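Local coordinates for reticulocyte binding protein (Streptococcus agalactiae COH1, PDB 3FAW), which probably hydrolyses alpha-1,6-glucosidic branch linkages of pullulan and related alpha-glucans such as glycogen, as a cell-wall-anchored pullulanase, at residues D641-L649 / Y656-Y664. Sequence-based numbering, arbitrary orientation.
Sequences DKLPNKATL and YPYFIHDSY
The Tyr658 ring is held between two aliphatic groups: Leu649 CD1 lies over one face, 3.9 Å from the ring centroid, and Pro644 CG over the opposite face, 4.0 Å from it, both as CH-pi contacts. The Phe659 ring turns an edge to Thr648 O, and Lys646 O lies over one face of the His661 imidazole. Strands 647-649 and 658-660 form a two-stranded antiparallel beta hairpin after TIM-barrel strand 614-618. With CG of Leu649 turned away from the backbone N (chi1 -178°) and chi2 at 72°, CD1 reaches the ring and Pro657 CB. At the far end of the ring, Leu643 CD2 touches Tyr658 OH, whose hydrogen-bond partner is Val638 N. Ala647 CB shares this side of the hairpin and meets Ile660 CD1 at 3.8 Å. Thr648 and Phe659 form the hydrogen-bonded pair, through Thr648 N to Phe659 O and Phe659 N to Thr648 O (2.8 Å). A type II turn from Pro644 to Ala647 leads into the first strand; its Lys646 O separately accepts a hydrogen bond from His661 N, 3.0 Å. The Lys646 chain runs alongside Asp662 to a long salt bridge, NZ to OD2 3.8 Å. His661 ND1 gives Thr648 OG1 a weak hydrogen bond of 2.9 Å, bent to 123° at the hydrogen.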
loop_
_atom_site.group_PDB
_atom_site.type_symbol
_atom_site.label_atom_id
_atom_site.label_comp_id
_atom_site.label_asym_id
_atom_site.label_seq_id
_atom_site.Cartn_x
_atom_site.Cartn_y
_atom_site.Cartn_z
ATOM N N ASP A 641 -8.451 11.364 -30.272
ATOM C CA ASP A 641 -7.092 10.993 -30.670
ATOM C C ASP A 641 -6.025 11.705 -29.834
ATOM O O ASP A 641 -4.979 11.125 -29.535
ATOM C CB ASP A 641 -6.866 11.309 -32.155
ATOM C CG ASP A 641 -7.839 10.576 -33.070
ATOM O OD1 ASP A 641 -9.008 10.372 -32.670
ATOM O OD2 ASP A 641 -7.436 10.214 -34.196
ATOM N N LYS A 642 -6.296 12.954 -29.456
ATOM C CA LYS A 642 -5.319 13.794 -28.757
ATOM C C LYS A 642 -5.626 13.955 -27.263
ATOM O O LYS A 642 -5.177 14.917 -26.634
ATOM C CB LYS A 642 -5.249 15.172 -29.426
ATOM C CG LYS A 642 -5.048 15.115 -30.941
ATOM C CD LYS A 642 -4.797 16.491 -31.545
ATOM C CE LYS A 642 -6.031 17.378 -31.464
ATOM N NZ LYS A 642 -5.883 18.615 -32.282
ATOM N N LEU A 643 -6.375 13.011 -26.694
ATOM C CA LEU A 643 -6.753 13.071 -25.280
ATOM C C LEU A 643 -5.535 13.061 -24.359
ATOM O O LEU A 643 -4.554 12.364 -24.632
ATOM C CB LEU A 643 -7.663 11.896 -24.905
ATOM C CG LEU A 643 -9.096 11.948 -25.431
ATOM C CD1 LEU A 643 -9.787 10.604 -25.242
ATOM C CD2 LEU A 643 -9.883 13.061 -24.752
ATOM N N PRO A 644 -5.597 13.831 -23.257
ATOM C CA PRO A 644 -4.521 13.797 -22.272
ATOM C C PRO A 644 -4.551 12.491 -21.490
ATOM O O PRO A 644 -5.623 11.913 -21.290
ATOM C CB PRO A 644 -4.833 14.990 -21.363
ATOM C CG PRO A 644 -6.289 15.193 -21.489
ATOM C CD PRO A 644 -6.674 14.760 -22.870
ATOM N N ASN A 645 -3.381 12.034 -21.058
ATOM C CA ASN A 645 -3.265 10.746 -20.384
ATOM C C ASN A 645 -3.949 10.751 -19.015
ATOM O O ASN A 645 -3.782 11.692 -18.238
ATOM C CB ASN A 645 -1.791 10.362 -20.225
ATOM C CG ASN A 645 -1.606 8.939 -19.734
ATOM O OD1 ASN A 645 -2.251 8.009 -20.226
ATOM N ND2 ASN A 645 -0.718 8.760 -18.759
ATOM N N LYS A 646 -4.730 9.703 -18.744
ATOM C CA LYS A 646 -5.331 9.475 -17.424
ATOM C C LYS A 646 -6.193 10.643 -16.937
ATOM O O LYS A 646 -6.224 10.946 -15.738
ATOM C CB LYS A 646 -4.237 9.159 -16.394
ATOM C CG LYS A 646 -3.385 7.929 -16.726
ATOM C CD LYS A 646 -4.214 6.650 -16.765
ATOM C CE LYS A 646 -3.334 5.415 -16.912
ATOM N NZ LYS A 646 -4.146 4.168 -16.946
ATOM N N ALA A 647 -6.912 11.266 -17.870
ATOM C CA ALA A 647 -7.721 12.452 -17.592
ATOM C C ALA A 647 -9.214 12.172 -17.755
ATOM O O ALA A 647 -9.620 11.319 -18.550
ATOM C CB ALA A 647 -7.307 13.589 -18.504
ATOM N N THR A 648 -10.020 12.905 -16.993
ATOM C CA THR A 648 -11.475 12.785 -17.039
ATOM C C THR A 648 -12.069 14.141 -17.409
ATOM O O THR A 648 -11.735 15.157 -16.800
ATOM C CB THR A 648 -12.036 12.317 -15.676
ATOM O OG1 THR A 648 -11.626 10.965 -15.431
ATOM C CG2 THR A 648 -13.563 12.406 -15.642
ATOM N N LEU A 649 -12.949 14.136 -18.405
ATOM C CA LEU A 649 -13.605 15.345 -18.891
ATOM C C LEU A 649 -14.857 15.636 -18.074
ATOM O O LEU A 649 -15.693 14.756 -17.871
ATOM C CB LEU A 649 -13.992 15.172 -20.364
ATOM C CG LEU A 649 -14.654 16.352 -21.090
ATOM C CD1 LEU A 649 -13.656 17.484 -21.359
ATOM C CD2 LEU A 649 -15.285 15.867 -22.395
ATOM N N TYR A 656 -10.328 24.726 -19.193
ATOM C CA TYR A 656 -9.605 23.613 -18.550
ATOM C C TYR A 656 -10.547 22.533 -18.003
ATOM O O TYR A 656 -10.691 22.397 -16.787
ATOM C CB TYR A 656 -8.690 24.120 -17.429
ATOM C CG TYR A 656 -7.681 25.166 -17.847
ATOM C CD1 TYR A 656 -6.693 24.878 -18.784
ATOM C CD2 TYR A 656 -7.701 26.439 -17.283
ATOM C CE1 TYR A 656 -5.758 25.835 -19.154
ATOM C CE2 TYR A 656 -6.772 27.402 -17.647
ATOM C CZ TYR A 656 -5.804 27.096 -18.581
ATOM O OH TYR A 656 -4.880 28.049 -18.944
ATOM N N PRO A 657 -11.186 21.754 -18.898
ATOM C CA PRO A 657 -12.210 20.788 -18.492
ATOM C C PRO A 657 -11.702 19.412 -18.035
ATOM O O PRO A 657 -12.499 18.612 -17.533
ATOM C CB PRO A 657 -13.044 20.636 -19.763
ATOM C CG PRO A 657 -12.058 20.803 -20.865
ATOM C CD PRO A 657 -10.992 21.749 -20.361
ATOM N N TYR A 658 -10.407 19.138 -18.204
ATOM C CA TYR A 658 -9.838 17.823 -17.881
ATOM C C TYR A 658 -9.257 17.769 -16.465
ATOM O O TYR A 658 -8.544 18.675 -16.040
ATOM C CB TYR A 658 -8.770 17.431 -18.906
ATOM C CG TYR A 658 -9.320 17.190 -20.299
ATOM C CD1 TYR A 658 -9.932 15.984 -20.627
ATOM C CD2 TYR A 658 -9.224 18.167 -21.287
ATOM C CE1 TYR A 658 -10.435 15.755 -21.911
ATOM C CE2 TYR A 658 -9.724 17.951 -22.570
ATOM C CZ TYR A 658 -10.327 16.742 -22.875
ATOM O OH TYR A 658 -10.828 16.521 -24.140
ATOM N N PHE A 659 -9.584 16.692 -15.749
ATOM C CA PHE A 659 -9.107 16.446 -14.388
ATOM C C PHE A 659 -8.435 15.069 -14.346
ATOM O O PHE A 659 -8.939 14.108 -14.927
ATOM C CB PHE A 659 -10.274 16.478 -13.390
ATOM C CG PHE A 659 -11.001 17.806 -13.323
ATOM C CD1 PHE A 659 -10.883 18.621 -12.208
ATOM C CD2 PHE A 659 -11.820 18.224 -14.365
ATOM C CE1 PHE A 659 -11.560 19.834 -12.136
ATOM C CE2 PHE A 659 -12.497 19.435 -14.305
ATOM C CZ PHE A 659 -12.366 20.243 -13.189
ATOM N N ILE A 660 -7.307 14.971 -13.648
ATOM C CA ILE A 660 -6.512 13.739 -13.639
ATOM C C ILE A 660 -7.005 12.751 -12.582
ATOM O O ILE A 660 -7.091 13.084 -11.400
ATOM C CB ILE A 660 -5.012 14.036 -13.415
ATOM C CG1 ILE A 660 -4.483 15.006 -14.485
ATOM C CG2 ILE A 660 -4.201 12.746 -13.418
ATOM C CD1 ILE A 660 -4.736 14.571 -15.926
ATOM N N HIS A 661 -7.321 11.534 -13.028
ATOM C CA HIS A 661 -7.793 10.463 -12.144
ATOM C C HIS A 661 -6.703 9.437 -11.814
ATOM O O HIS A 661 -6.937 8.519 -11.034
ATOM C CB HIS A 661 -9.010 9.750 -12.751
ATOM C CG HIS A 661 -8.734 9.077 -14.059
ATOM N ND1 HIS A 661 -9.013 9.669 -15.273
ATOM C CD2 HIS A 661 -8.211 7.860 -14.343
ATOM C CE1 HIS A 661 -8.668 8.847 -16.248
ATOM N NE2 HIS A 661 -8.177 7.745 -15.712
ATOM N N ASP A 662 -5.520 9.581 -12.404
ATOM C CA ASP A 662 -4.399 8.683 -12.097
ATOM C C ASP A 662 -3.091 9.445 -12.248
ATOM O O ASP A 662 -2.472 9.441 -13.315
ATOM C CB ASP A 662 -4.449 7.445 -13.005
ATOM C CG ASP A 662 -3.373 6.409 -12.677
ATOM O OD1 ASP A 662 -2.660 6.544 -11.660
ATOM O OD2 ASP A 662 -3.252 5.438 -13.449
ATOM N N SER A 663 -2.671 10.096 -11.166
ATOM C CA SER A 663 -1.565 11.055 -11.220
ATOM C C SER A 663 -0.199 10.462 -10.842
ATOM O O SER A 663 0.690 11.180 -10.389
ATOM C CB SER A 663 -1.891 12.274 -10.345
ATOM O OG SER A 663 -1.998 11.920 -8.981
ATOM N N TYR A 664 -0.023 9.162 -11.069
ATOM C CA TYR A 664 1.227 8.472 -10.733
ATOM C C TYR A 664 2.450 9.025 -11.480
ATOM O O TYR A 664 3.563 8.960 -10.962
ATOM C CB TYR A 664 1.091 6.964 -10.990
ATOM C CG TYR A 664 1.364 6.525 -12.420
ATOM C CD1 TYR A 664 2.490 5.769 -12.733
ATOM C CD2 TYR A 664 0.499 6.870 -13.458
ATOM C CE1 TYR A 664 2.749 5.363 -14.037
ATOM C CE2 TYR A 664 0.750 6.469 -14.769
ATOM C CZ TYR A 664 1.876 5.716 -15.050
ATOM O OH TYR A 664 2.134 5.309 -16.343
#